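Local structure of sulfur oxidation protein SOXB (2WDC) at residues N51-K56 / I551-R556; R374-S379 / G463-R468; A444-I449 / E484-V489; W381-G386 / V540-E545. The protein is a two-manganese enzyme of bacterial sulfur oxidation, related to 5'-nucleotidases and probably a hydrolase acting on a sulfur substrate. All coordinates share one frame; numbering follows the deposited sequence.

Interaction 1. Residues N51-K56 / I551-R556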
loop_
_atom_site.group_PDB
_atom_site.type_symbol
_atom_site.label_atom_id
_atom_site.label_comp_id
_atom_site.label_asym_id
_atom_site.label_seq_id
_atom_site.Cartn_x
_atom_site.Cartn_y
_atom_site.Cartn_z
ATOM N N ASN A 51 8.042 12.164 3.724
ATOM C CA ASN A 51 7.712 12.324 5.143
ATOM C C ASN A 51 6.795 11.235 5.644
ATOM O O ASN A 51 5.839 10.860 4.964
ATOM C CB ASN A 51 7.037 13.672 5.418
ATOM C CG ASN A 51 7.842 14.837 4.910
ATOM O OD1 ASN A 51 8.667 15.412 5.642
ATOM N ND2 ASN A 51 7.611 15.204 3.651
ATOM N N LEU A 52 7.084 10.757 6.856
ATOM C CA LEU A 52 6.239 9.810 7.573
ATOM C C LEU A 52 6.199 10.392 8.983
ATOM O O LEU A 52 6.985 10.010 9.848
ATOM C CB LEU A 52 6.821 8.392 7.571
ATOM C CG LEU A 52 6.668 7.647 6.247
ATOM C CD1 LEU A 52 7.455 6.351 6.293
ATOM C CD2 LEU A 52 5.180 7.360 5.984
ATOM N N ILE A 53 5.345 11.395 9.160
ATOM C CA ILE A 53 5.248 12.145 10.411
ATOM C C ILE A 53 4.574 11.358 11.522
ATOM O O ILE A 53 3.531 10.747 11.330
ATOM C CB ILE A 53 4.568 13.488 10.172
ATOM C CG1 ILE A 53 5.356 14.278 9.132
ATOM C CG2 ILE A 53 4.446 14.275 11.484
ATOM C CD1 ILE A 53 4.587 15.428 8.510
ATOM N N ALA A 54 5.195 11.381 12.691
ATOM C CA ALA A 54 4.677 10.658 13.839
ATOM C C ALA A 54 4.629 11.586 15.031
ATOM O O ALA A 54 5.408 12.546 15.110
ATOM C CB ALA A 54 5.599 9.504 14.163
ATOM N N PRO A 55 3.714 11.310 15.972
ATOM C CA PRO A 55 3.722 12.054 17.234
ATOM C C PRO A 55 5.012 11.605 17.913
ATOM O O PRO A 55 5.547 10.537 17.590
ATOM C CB PRO A 55 2.501 11.492 17.978
ATOM C CG PRO A 55 2.350 10.096 17.450
ATOM C CD PRO A 55 2.822 10.133 16.013
ATOM N N LYS A 56 5.543 12.424 18.815
ATOM C CA LYS A 56 6.827 12.107 19.440
ATOM C C LYS A 56 7.036 10.668 19.926
ATOM O O LYS A 56 8.092 10.088 19.693
ATOM C CB LYS A 56 7.181 13.121 20.543
ATOM C CG LYS A 56 7.759 14.418 19.992
ATOM C CD LYS A 56 8.232 15.356 21.112
ATOM C CE LYS A 56 7.148 15.562 22.149
ATOM N NZ LYS A 56 7.575 16.515 23.221
ATOM N N ILE A 551 4.478 21.902 12.903
ATOM C CA ILE A 551 5.144 22.321 14.122
ATOM C C ILE A 551 6.023 21.198 14.631
ATOM O O ILE A 551 5.594 20.049 14.699
ATOM C CB ILE A 551 4.111 22.711 15.207
ATOM C CG1 ILE A 551 3.167 23.791 14.683
ATOM C CG2 ILE A 551 4.818 23.181 16.480
ATOM C CD1 ILE A 551 3.875 25.020 14.209
ATOM N N GLY A 552 7.243 21.537 15.034
ATOM C CA GLY A 552 8.153 20.577 15.634
ATOM C C GLY A 552 8.864 19.622 14.700
ATOM O O GLY A 552 9.564 18.710 15.163
ATOM N N ARG A 553 8.694 19.814 13.392
ATOM C CA ARG A 553 9.339 18.946 12.411
ATOM C C ARG A 553 9.801 19.731 11.207
ATOM O O ARG A 553 9.206 20.747 10.841
ATOM C CB ARG A 553 8.347 17.889 11.875
ATOM C CG ARG A 553 7.554 17.129 12.929
ATOM C CD ARG A 553 8.386 16.100 13.639
ATOM N NE ARG A 553 7.504 15.299 14.476
ATOM C CZ ARG A 553 7.061 15.674 15.675
ATOM N NH1 ARG A 553 7.459 16.826 16.207
ATOM N NH2 ARG A 553 6.203 14.907 16.330
ATOM N N ASN A 554 10.813 19.195 10.534
ATOM C CA ASN A 554 11.272 19.746 9.279
ATOM C C ASN A 554 10.523 18.982 8.190
ATOM O O ASN A 554 10.633 17.758 8.107
ATOM C CB ASN A 554 12.771 19.500 9.134
ATOM C CG ASN A 554 13.585 20.386 10.054
ATOM O OD1 ASN A 554 13.237 21.549 10.260
ATOM N ND2 ASN A 554 14.624 19.823 10.667
ATOM N N TYR A 555 9.746 19.697 7.386
ATOM C CA TYR A 555 8.985 19.069 6.307
ATOM C C TYR A 555 9.884 18.948 5.081
ATOM O O TYR A 555 10.463 19.936 4.627
ATOM C CB TYR A 555 7.713 19.864 6.005
ATOM C CG TYR A 555 6.868 19.150 5.008
ATOM C CD1 TYR A 555 6.053 18.093 5.397
ATOM C CD2 TYR A 555 7.021 19.403 3.650
ATOM C CE1 TYR A 555 5.361 17.342 4.454
ATOM C CE2 TYR A 555 6.348 18.661 2.706
ATOM C CZ TYR A 555 5.530 17.619 3.109
ATOM O OH TYR A 555 4.880 16.868 2.153
ATOM N N ARG A 556 10.071 17.715 4.593
ATOM C CA ARG A 556 11.028 17.472 3.527
ATOM C C ARG A 556 10.407 17.315 2.150
ATOM O O ARG A 556 9.277 16.843 2.013
ATOM C CB ARG A 556 11.865 16.225 3.843
ATOM C CG ARG A 556 12.643 16.307 5.158
ATOM C CD ARG A 556 13.745 17.370 5.111
ATOM N NE ARG A 556 14.689 17.132 4.023
ATOM C CZ ARG A 556 15.699 16.267 4.090
ATOM N NH1 ARG A 556 15.917 15.574 5.205
ATOM N NH2 ARG A 556 16.488 16.078 3.038
HETATM O O HOH W 1 8.399 16.061 8.390
HETATM O O HOH W 2 7.698 13.087 12.693
#
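N51 turns its side-chain amide against the backbone of R556 and closes a two-bond ring with it: R556 N donates to N51 OD1 at 2.9 Å, almost straight at 175°, and N51 ND2 returns a bond to R556 O. R556 N sits in the plane of the N51 carbonyl, on a lone pair of OD1; ND2 is directed at a lone pair of R556 O, which lies close to the amide plane. The Asn side chain thus imitates one rung of a beta ladder between two irregular loops, one following strand 29-34 in the N-terminal metallophosphoesterase part, the other following strand 548-550 near the C-terminus. The loops run nearly antiparallel. With CG set beside the backbone N (chi1 -54°), the amide is nearly parallel to the Y555 ring (planes 16° apart), ND2 over one face toward its rim and 3.2 Å from Y555 CE1. D375 also accepts from ND2 and holds Y555 OH, which fixes amide and phenol together. I53 CD1 meets the ring at its edge, 4.4 Å from Y555 CD1. At the far end R553 folds back at chi2 and sends its guanidinium edge to the other loop; D479 forms a salt bridge with the same NH2 that reaches across. One water joins N51 OD1 to N554 O, and a second accepts hydrogen bonds from A54 N and R553 NE. R553 NH2 meets A54 O at 2.8 Å, the bond nearly straight and the oxygen in the guanidinium plane.

Interaction 2. Residues R374-S379 / G463-R468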
loop_
_atom_site.group_PDB
_atom_site.type_symbol
_atom_site.label_atom_id
_atom_site.label_comp_id
_atom_site.label_asym_id
_atom_site.label_seq_id
_atom_site.Cartn_x
_atom_site.Cartn_y
_atom_site.Cartn_z
ATOM N N ARG A 374 3.187 9.154 -2.434
ATOM C CA ARG A 374 3.269 8.864 -1.012
ATOM C C ARG A 374 3.894 9.958 -0.163
ATOM O O ARG A 374 4.956 10.492 -0.500
ATOM C CB ARG A 374 3.972 7.530 -0.771
ATOM C CG ARG A 374 3.168 6.303 -1.227
ATOM C CD ARG A 374 4.093 5.081 -1.404
ATOM N NE ARG A 374 4.592 4.528 -0.136
ATOM C CZ ARG A 374 5.666 3.737 -0.044
ATOM N NH1 ARG A 374 6.056 3.272 1.136
ATOM N NH2 ARG A 374 6.370 3.436 -1.129
ATOM N N ASP A 375 3.225 10.253 0.955
ATOM C CA ASP A 375 3.671 11.246 1.926
ATOM C C ASP A 375 2.588 11.343 2.980
ATOM O O ASP A 375 1.409 11.139 2.679
ATOM C CB ASP A 375 3.815 12.628 1.293
ATOM C CG ASP A 375 4.486 13.626 2.228
ATOM O OD1 ASP A 375 5.698 13.458 2.471
ATOM O OD2 ASP A 375 3.808 14.564 2.727
ATOM N N THR A 376 2.947 11.775 4.182
ATOM C CA THR A 376 1.918 11.969 5.204
ATOM C C THR A 376 0.888 13.016 4.776
ATOM O O THR A 376 -0.315 12.858 5.013
ATOM C CB THR A 376 2.545 12.434 6.538
ATOM O OG1 THR A 376 3.501 11.464 6.978
ATOM C CG2 THR A 376 1.445 12.570 7.606
ATOM N N LEU A 377 1.367 14.105 4.183
ATOM C CA LEU A 377 0.544 15.284 3.956
ATOM C C LEU A 377 0.333 15.832 2.571
ATOM O O LEU A 377 -0.681 16.501 2.332
ATOM C CB LEU A 377 1.121 16.447 4.779
ATOM C CG LEU A 377 1.312 16.225 6.276
ATOM C CD1 LEU A 377 2.030 17.439 6.886
ATOM C CD2 LEU A 377 -0.050 16.000 6.935
ATOM N N TYR A 378 1.322 15.672 1.692
ATOM C CA TYR A 378 1.289 16.370 0.419
ATOM C C TYR A 378 2.102 15.648 -0.641
ATOM O O TYR A 378 3.135 15.045 -0.330
ATOM C CB TYR A 378 1.929 17.766 0.643
ATOM C CG TYR A 378 2.284 18.466 -0.646
ATOM C CD1 TYR A 378 1.356 19.259 -1.306
ATOM C CD2 TYR A 378 3.529 18.274 -1.244
ATOM C CE1 TYR A 378 1.642 19.833 -2.531
ATOM C CE2 TYR A 378 3.825 18.845 -2.480
ATOM C CZ TYR A 378 2.879 19.634 -3.106
ATOM O OH TYR A 378 3.155 20.202 -4.337
ATOM N N SER A 379 1.645 15.703 -1.890
ATOM C CA SER A 379 2.383 15.094 -2.991
ATOM C C SER A 379 2.182 15.882 -4.277
ATOM O O SER A 379 1.176 16.574 -4.446
ATOM C CB SER A 379 1.965 13.632 -3.208
ATOM O OG SER A 379 0.774 13.547 -3.984
ATOM N N GLY A 463 -3.038 2.868 9.712
ATOM C CA GLY A 463 -2.095 2.791 8.618
ATOM C C GLY A 463 -2.311 3.703 7.428
ATOM O O GLY A 463 -1.782 3.434 6.350
ATOM N N GLY A 464 -3.036 4.800 7.624
ATOM C CA GLY A 464 -3.305 5.733 6.543
ATOM C C GLY A 464 -2.617 7.076 6.706
ATOM O O GLY A 464 -1.923 7.320 7.705
ATOM N N ASP A 465 -2.761 7.916 5.684
ATOM C CA ASP A 465 -2.169 9.256 5.669
ATOM C C ASP A 465 -3.261 10.325 5.612
ATOM O O ASP A 465 -4.446 9.997 5.691
ATOM C CB ASP A 465 -1.212 9.395 4.481
ATOM C CG ASP A 465 0.012 8.514 4.621
ATOM O OD1 ASP A 465 0.560 8.449 5.735
ATOM O OD2 ASP A 465 0.435 7.893 3.627
ATOM N N VAL A 466 -2.867 11.595 5.522
ATOM C CA VAL A 466 -3.823 12.701 5.549
ATOM C C VAL A 466 -4.260 13.149 4.165
ATOM O O VAL A 466 -3.419 13.435 3.310
ATOM C CB VAL A 466 -3.253 13.914 6.307
ATOM C CG1 VAL A 466 -4.329 15.005 6.487
ATOM C CG2 VAL A 466 -2.690 13.494 7.655
ATOM N N SER A 467 -5.580 13.219 3.967
ATOM C CA SER A 467 -6.175 13.742 2.745
ATOM C C SER A 467 -5.462 15.033 2.322
ATOM O O SER A 467 -5.148 15.900 3.161
ATOM C CB SER A 467 -7.652 14.055 3.010
ATOM O OG SER A 467 -8.285 14.581 1.856
ATOM N N ARG A 468 -5.200 15.144 1.020
ATOM C CA ARG A 468 -4.538 16.317 0.450
ATOM C C ARG A 468 -5.620 17.255 -0.044
ATOM O O ARG A 468 -6.451 16.859 -0.865
ATOM C CB ARG A 468 -3.653 15.900 -0.721
ATOM C CG ARG A 468 -2.472 15.010 -0.319
ATOM C CD ARG A 468 -2.877 13.540 -0.134
ATOM N NE ARG A 468 -1.716 12.694 -0.364
ATOM C CZ ARG A 468 -0.833 12.348 0.573
ATOM N NH1 ARG A 468 -1.038 12.641 1.859
ATOM N NH2 ARG A 468 0.242 11.653 0.216
HETATM O O HOH W 3 0.622 8.377 1.023
HETATM O O HOH W 4 2.499 9.246 7.218
HETATM O O HOH W 5 -2.871 17.235 4.031
#
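R468 brings NH1 and NH2 end-on to D375 O, which lies in the guanidinium plane: NH2 is 2.8 Å and NH1 3.0 Å from D375 O, both on the same face of the carbonyl plane. NH1 also bonds V466 O in its own segment and makes a weak bond to T376 O. The chain bends at chi2 (80°) to reach this position, and R468 CG passes 3.5 Å from L377 O. Beside it V466 N donates to T376 O at 2.9 Å, nearly head-on to the carbonyl, while V466 CG2 packs alongside L377 CD2 at 3.7 Å. These two loops lie within the C-terminal domain of the 5'-nucleotidase family, one leading into helix 380-392 and the other into strand 468-470. Further out, D375 OD2 accepts from L377 N, an Asx turn, and from Y378 N, an Asx motif, holding the bend whose carbonyls face R468. Y555 OH also bonds OD2, and N51 ND2 bonds OD1. D382 pairs with R468 NE, and K373 O takes a further bond from NH2, fixing the guanidinium's rotation. D465, paired with R405, reaches the opposite loop through a water that donates to D465 OD2 and accepts from D375 N. Another water donates to both L377 O and S467 O.

Interaction 3. Residues A444-I449 / E484-V489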
loop_
_atom_site.group_PDB
_atom_site.type_symbol
_atom_site.label_atom_id
_atom_site.label_comp_id
_atom_site.label_asym_id
_atom_site.label_seq_id
_atom_site.Cartn_x
_atom_site.Cartn_y
_atom_site.Cartn_z
ATOM N N ALA A 444 -13.049 20.349 10.658
ATOM C CA ALA A 444 -13.333 19.126 11.398
ATOM C C ALA A 444 -12.834 17.879 10.682
ATOM O O ALA A 444 -12.339 16.947 11.314
ATOM C CB ALA A 444 -14.822 19.021 11.709
ATOM N N VAL A 445 -12.963 17.866 9.358
ATOM C CA VAL A 445 -12.490 16.736 8.571
ATOM C C VAL A 445 -10.990 16.546 8.800
ATOM O O VAL A 445 -10.531 15.442 9.099
ATOM C CB VAL A 445 -12.826 16.939 7.070
ATOM C CG1 VAL A 445 -11.874 16.147 6.179
ATOM C CG2 VAL A 445 -14.282 16.567 6.802
ATOM N N LEU A 446 -10.225 17.626 8.684
ATOM C CA LEU A 446 -8.780 17.540 8.879
ATOM C C LEU A 446 -8.410 17.154 10.306
ATOM O O LEU A 446 -7.513 16.341 10.541
ATOM C CB LEU A 446 -8.100 18.847 8.482
ATOM C CG LEU A 446 -8.102 19.105 6.972
ATOM C CD1 LEU A 446 -7.562 20.498 6.702
ATOM C CD2 LEU A 446 -7.268 18.038 6.251
ATOM N N GLU A 447 -9.109 17.731 11.276
ATOM C CA GLU A 447 -8.823 17.400 12.663
ATOM C C GLU A 447 -9.112 15.923 12.958
ATOM O O GLU A 447 -8.343 15.253 13.644
ATOM C CB GLU A 447 -9.611 18.317 13.605
ATOM C CG GLU A 447 -9.168 18.233 15.068
ATOM C CD GLU A 447 -7.857 18.962 15.347
ATOM O OE1 GLU A 447 -7.667 20.092 14.853
ATOM O OE2 GLU A 447 -7.084 18.444 16.172
ATOM N N ASP A 448 -10.233 15.419 12.444
ATOM C CA ASP A 448 -10.624 14.032 12.669
ATOM C C ASP A 448 -9.585 13.089 12.058
ATOM O O ASP A 448 -9.137 12.134 12.702
ATOM C CB ASP A 448 -12.013 13.779 12.067
ATOM C CG ASP A 448 -12.561 12.416 12.416
ATOM O OD1 ASP A 448 -12.126 11.842 13.434
ATOM O OD2 ASP A 448 -13.498 11.967 11.724
ATOM N N ILE A 449 -9.176 13.384 10.827
ATOM C CA ILE A 449 -8.154 12.572 10.176
ATOM C C ILE A 449 -6.860 12.613 10.987
ATOM O O ILE A 449 -6.245 11.581 11.229
ATOM C CB ILE A 449 -7.898 13.040 8.752
ATOM C CG1 ILE A 449 -9.097 12.720 7.860
ATOM C CG2 ILE A 449 -6.656 12.352 8.193
ATOM C CD1 ILE A 449 -9.057 13.468 6.538
ATOM N N GLU A 484 -6.872 20.367 18.635
ATOM C CA GLU A 484 -5.892 21.429 18.475
ATOM C C GLU A 484 -4.768 21.125 17.485
ATOM O O GLU A 484 -3.835 21.913 17.347
ATOM C CB GLU A 484 -5.303 21.802 19.841
ATOM C CG GLU A 484 -6.362 22.163 20.880
ATOM C CD GLU A 484 -5.780 22.403 22.262
ATOM O OE1 GLU A 484 -4.550 22.589 22.364
ATOM O OE2 GLU A 484 -6.555 22.405 23.246
ATOM N N ARG A 485 -4.843 19.987 16.797
ATOM C CA ARG A 485 -3.784 19.638 15.848
ATOM C C ARG A 485 -3.781 20.470 14.571
ATOM O O ARG A 485 -2.722 20.742 14.004
ATOM C CB ARG A 485 -3.827 18.151 15.487
ATOM C CG ARG A 485 -3.513 17.220 16.635
ATOM C CD ARG A 485 -3.258 15.801 16.126
ATOM N NE ARG A 485 -2.869 14.905 17.207
ATOM C CZ ARG A 485 -3.734 14.218 17.948
ATOM N NH1 ARG A 485 -5.039 14.327 17.718
ATOM N NH2 ARG A 485 -3.297 13.432 18.924
ATOM N N VAL A 486 -4.966 20.836 14.096
ATOM C CA VAL A 486 -5.106 21.593 12.861
ATOM C C VAL A 486 -5.478 23.020 13.194
ATOM O O VAL A 486 -6.460 23.265 13.893
ATOM C CB VAL A 486 -6.190 20.954 11.962
ATOM C CG1 VAL A 486 -6.502 21.842 10.771
ATOM C CG2 VAL A 486 -5.770 19.567 11.525
ATOM N N ARG A 487 -4.705 23.974 12.699
ATOM C CA ARG A 487 -5.019 25.370 12.965
ATOM C C ARG A 487 -4.626 26.303 11.832
ATOM O O ARG A 487 -4.034 25.879 10.835
ATOM C CB ARG A 487 -4.442 25.828 14.306
ATOM C CG ARG A 487 -2.934 25.938 14.340
ATOM C CD ARG A 487 -2.477 26.617 15.619
ATOM N NE ARG A 487 -1.108 27.113 15.519
ATOM C CZ ARG A 487 -0.042 26.450 15.954
ATOM N NH1 ARG A 487 1.166 26.979 15.829
ATOM N NH2 ARG A 487 -0.187 25.259 16.520
ATOM N N GLU A 488 -5.026 27.561 11.961
ATOM C CA GLU A 488 -4.763 28.577 10.948
ATOM C C GLU A 488 -5.086 28.103 9.540
ATOM O O GLU A 488 -4.288 28.255 8.612
ATOM C CB GLU A 488 -3.321 29.071 11.050
ATOM C CG GLU A 488 -2.970 29.539 12.455
ATOM C CD GLU A 488 -1.496 29.837 12.622
ATOM O OE1 GLU A 488 -0.922 30.494 11.729
ATOM O OE2 GLU A 488 -0.911 29.402 13.639
ATOM N N VAL A 489 -6.282 27.556 9.381
ATOM C CA VAL A 489 -6.732 27.108 8.077
ATOM C C VAL A 489 -7.083 28.312 7.223
ATOM O O VAL A 489 -7.750 29.243 7.689
ATOM C CB VAL A 489 -7.939 26.162 8.175
ATOM C CG1 VAL A 489 -8.324 25.666 6.782
ATOM C CG2 VAL A 489 -7.642 25.002 9.101
HETATM O O HOH W 6 -6.668 15.845 15.853
#
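E447 uses both carboxylate oxygens to hold consecutive backbone N-H groups where the chain enters strand 486-491. OE2 of E447 receives R485 N at 2.8 Å on its syn lone pair. OE1 of E447 receives V486 N at 2.9 Å, also on the syn side but 35° out of the carboxylate plane; V486 CB comes within 3.4 Å of the same OE1. The glutamate leaves its helix with CG anti to the backbone N (chi1 -168°), and a bend at chi2 (76°) swings the carboxylate across to the strand. G483 N adds a further bond to OE2, and K443, one helical turn earlier, forms a salt bridge with OE1; this company would be expected to stabilise the ionised form. Helix 439-453 thus rests, in the C-terminal 5'-nucleotidase domain, against the start of strand 486-491, an inner strand of a small sheet, antiparallel to 472-476. A water adds a solvent-mediated link: it donates to E447 OE2 and to E447 O, and accepts from R485 NH1 in the plane of the guanidinium. R485 is extended from CG to NE, its NE held by P478 O and its NH1 also by T482; R485 NH1 and E447 OE2 are 4.8 Å apart and joined through the water. Apolar packing completes the contact. V486 CG2 lies 3.9 Å from L446 CB, against the helix backbone at L446. Y474 lies against V486 from the neighbouring strand.

Interaction 4. Residues W381-G386 / V540-E545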
loop_
_atom_site.group_PDB
_atom_site.type_symbol
_atom_site.label_atom_id
_atom_site.label_comp_id
_atom_site.label_asym_id
_atom_site.label_seq_id
_atom_site.Cartn_x
_atom_site.Cartn_y
_atom_site.Cartn_z
ATOM N N TRP A 381 1.739 14.550 -7.257
ATOM C CA TRP A 381 0.665 13.908 -8.006
ATOM C C TRP A 381 -0.680 14.441 -7.517
ATOM O O TRP A 381 -1.532 14.809 -8.329
ATOM C CB TRP A 381 0.674 12.377 -7.861
ATOM C CG TRP A 381 -0.615 11.768 -8.364
ATOM C CD1 TRP A 381 -1.656 11.318 -7.607
ATOM C CD2 TRP A 381 -1.064 11.729 -9.729
ATOM N NE1 TRP A 381 -2.704 10.916 -8.426
ATOM C CE2 TRP A 381 -2.358 11.160 -9.732
ATOM C CE3 TRP A 381 -0.472 12.072 -10.957
ATOM C CZ2 TRP A 381 -3.087 10.971 -10.908
ATOM C CZ3 TRP A 381 -1.193 11.868 -12.129
ATOM C CH2 TRP A 381 -2.484 11.320 -12.096
ATOM N N ASP A 382 -0.895 14.477 -6.201
ATOM C CA ASP A 382 -2.196 14.937 -5.699
ATOM C C ASP A 382 -2.441 16.405 -6.031
ATOM O O ASP A 382 -3.590 16.815 -6.247
ATOM C CB ASP A 382 -2.370 14.647 -4.203
ATOM C CG ASP A 382 -2.448 13.165 -3.919
ATOM O OD1 ASP A 382 -3.242 12.471 -4.587
ATOM O OD2 ASP A 382 -1.631 12.668 -3.112
ATOM N N GLN A 383 -1.370 17.194 -6.113
ATOM C CA GLN A 383 -1.530 18.598 -6.492
ATOM C C GLN A 383 -1.979 18.664 -7.954
ATOM O O GLN A 383 -2.849 19.463 -8.308
ATOM C CB GLN A 383 -0.245 19.414 -6.310
ATOM C CG GLN A 383 -0.428 20.842 -6.840
ATOM C CD GLN A 383 0.706 21.781 -6.482
ATOM O OE1 GLN A 383 1.302 21.680 -5.416
ATOM N NE2 GLN A 383 0.945 22.762 -7.344
ATOM N N LEU A 384 -1.389 17.820 -8.800
ATOM C CA LEU A 384 -1.779 17.775 -10.206
ATOM C C LEU A 384 -3.275 17.487 -10.307
ATOM O O LEU A 384 -3.998 18.149 -11.056
ATOM C CB LEU A 384 -0.977 16.714 -10.973
ATOM C CG LEU A 384 -1.309 16.547 -12.457
ATOM C CD1 LEU A 384 -0.150 15.868 -13.177
ATOM C CD2 LEU A 384 -2.613 15.772 -12.664
ATOM N N VAL A 385 -3.754 16.510 -9.543
ATOM C CA VAL A 385 -5.178 16.168 -9.566
ATOM C C VAL A 385 -6.028 17.369 -9.123
ATOM O O VAL A 385 -7.032 17.694 -9.768
ATOM C CB VAL A 385 -5.469 14.891 -8.736
ATOM C CG1 VAL A 385 -6.980 14.621 -8.719
ATOM C CG2 VAL A 385 -4.737 13.684 -9.327
ATOM N N GLY A 386 -5.602 18.068 -8.071
ATOM C CA GLY A 386 -6.289 19.266 -7.621
ATOM C C GLY A 386 -6.354 20.310 -8.727
ATOM O O GLY A 386 -7.410 20.898 -8.968
ATOM N N VAL A 540 2.645 18.979 -18.326
ATOM C CA VAL A 540 2.422 19.505 -16.988
ATOM C C VAL A 540 3.763 19.755 -16.317
ATOM O O VAL A 540 4.765 19.150 -16.688
ATOM C CB VAL A 540 1.528 18.593 -16.133
ATOM C CG1 VAL A 540 0.126 18.526 -16.717
ATOM C CG2 VAL A 540 2.121 17.214 -16.018
ATOM N N ARG A 541 3.771 20.673 -15.357
ATOM C CA ARG A 541 4.985 21.006 -14.623
ATOM C C ARG A 541 4.632 21.444 -13.212
ATOM O O ARG A 541 4.636 22.627 -12.882
ATOM C CB ARG A 541 5.795 22.084 -15.345
ATOM C CG ARG A 541 7.107 22.414 -14.639
ATOM C CD ARG A 541 7.912 23.467 -15.376
ATOM N NE ARG A 541 9.193 23.693 -14.719
ATOM C CZ ARG A 541 10.297 23.004 -14.987
ATOM N NH1 ARG A 541 10.279 22.058 -15.914
ATOM N NH2 ARG A 541 11.421 23.266 -14.333
ATOM N N VAL A 542 4.310 20.463 -12.383
ATOM C CA VAL A 542 3.927 20.713 -11.005
ATOM C C VAL A 542 5.155 20.880 -10.123
ATOM O O VAL A 542 5.933 19.945 -9.951
ATOM C CB VAL A 542 3.043 19.570 -10.485
ATOM C CG1 VAL A 542 2.548 19.884 -9.080
ATOM C CG2 VAL A 542 1.888 19.329 -11.434
ATOM N N ARG A 543 5.315 22.064 -9.548
ATOM C CA ARG A 543 6.436 22.300 -8.644
ATOM C C ARG A 543 5.980 21.977 -7.220
ATOM O O ARG A 543 4.853 22.291 -6.837
ATOM C CB ARG A 543 6.907 23.755 -8.730
ATOM C CG ARG A 543 7.372 24.187 -10.118
ATOM C CD ARG A 543 8.880 24.010 -10.308
ATOM N NE ARG A 543 9.539 23.467 -9.122
ATOM C CZ ARG A 543 10.855 23.311 -9.002
ATOM N NH1 ARG A 543 11.366 22.808 -7.886
ATOM N NH2 ARG A 543 11.659 23.659 -9.998
ATOM N N PRO A 544 6.842 21.319 -6.430
ATOM C CA PRO A 544 6.372 21.021 -5.075
ATOM C C PRO A 544 6.116 22.297 -4.283
ATOM O O PRO A 544 7.039 23.070 -4.027
ATOM C CB PRO A 544 7.541 20.246 -4.450
ATOM C CG PRO A 544 8.372 19.794 -5.594
ATOM C CD PRO A 544 8.216 20.841 -6.646
ATOM N N GLU A 545 4.859 22.518 -3.911
ATOM C CA GLU A 545 4.470 23.684 -3.119
ATOM C C GLU A 545 3.583 23.224 -1.964
ATOM O O GLU A 545 2.361 23.350 -1.996
ATOM C CB GLU A 545 3.751 24.705 -3.998
ATOM C CG GLU A 545 4.636 25.222 -5.127
ATOM C CD GLU A 545 4.101 26.484 -5.777
ATOM O OE1 GLU A 545 2.878 26.564 -6.010
ATOM O OE2 GLU A 545 4.913 27.385 -6.080
HETATM O O HOH W 7 0.065 23.349 -3.299
#
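Q383 lays the length of its side chain along V542, whose CG1 touches CB, CG and the amide in turn and comes within 3.7 Å of Q383 CD. The two side chains run antiparallel alongside each other. This is helix-on-loop packing: helix 380-392, part of the C-terminal 5'-nucleotidase domain, packs one side against the irregular chain that links strand 539-540 to strand 548-550. The next helix residue, L384, supplies the second apolar patch. Its CB lies 3.9 Å from V542 CG2, so the two methyls of V542 are divided between neighbouring residues of the helix, CG1 for Q383 and CG2 for L384. Further along, in the conformer of L384 given here, L384 CD1 lies across V540 at its CG2. L371 also lies against L384, and L534 of helix 526-537 against V540.

The glutamine is extended, with CG anti to the backbone N (chi1 175°), which carries its amide past V542 to the level of R543 and E545. There both ends of the amide have partners: OE1 accepts from Y378 OH, in the loop before the helix, and NE2 donates to E387 of the helix, bonds that fix which way the amide is turned. Y378 OH also receives E545 N, so the tyrosine hydroxyl bridges helix and loop. E545 CB stands 4.1 Å from Q383 OE1 at the margin of the contact. The direct contact is therefore mainly apolar; a water also joins the two segments, donating to Q383 OE1 at 3.0 Å and to E545 O at 2.6 Å.

Interaction 2 touches each of the other three. D375 joins it to interaction 1: its OD1 is 2.8 Å from N51 ND2 and its OD2 2.6 Å from Y555 OH. Toward interaction 4, R468 NE is 2.7 Å from D382 OD2 and Y378 OH 2.6 Å from Q383 OE1. The link to interaction 3 is apolar, with V466 CA 3.9 Å from I449 CG2. Interactions 1 and 3 also pack together, I551 CD1 lying 3.7 Å from R487 NH1, whereas interactions 3 and 4 do not touch, their centres about 23 Å apart. The manganese site lies closest to interaction 2: the side chain of R374 is about 4 Å from that of the manganese ligand H288 and about 9 Å from a bound manganese ion.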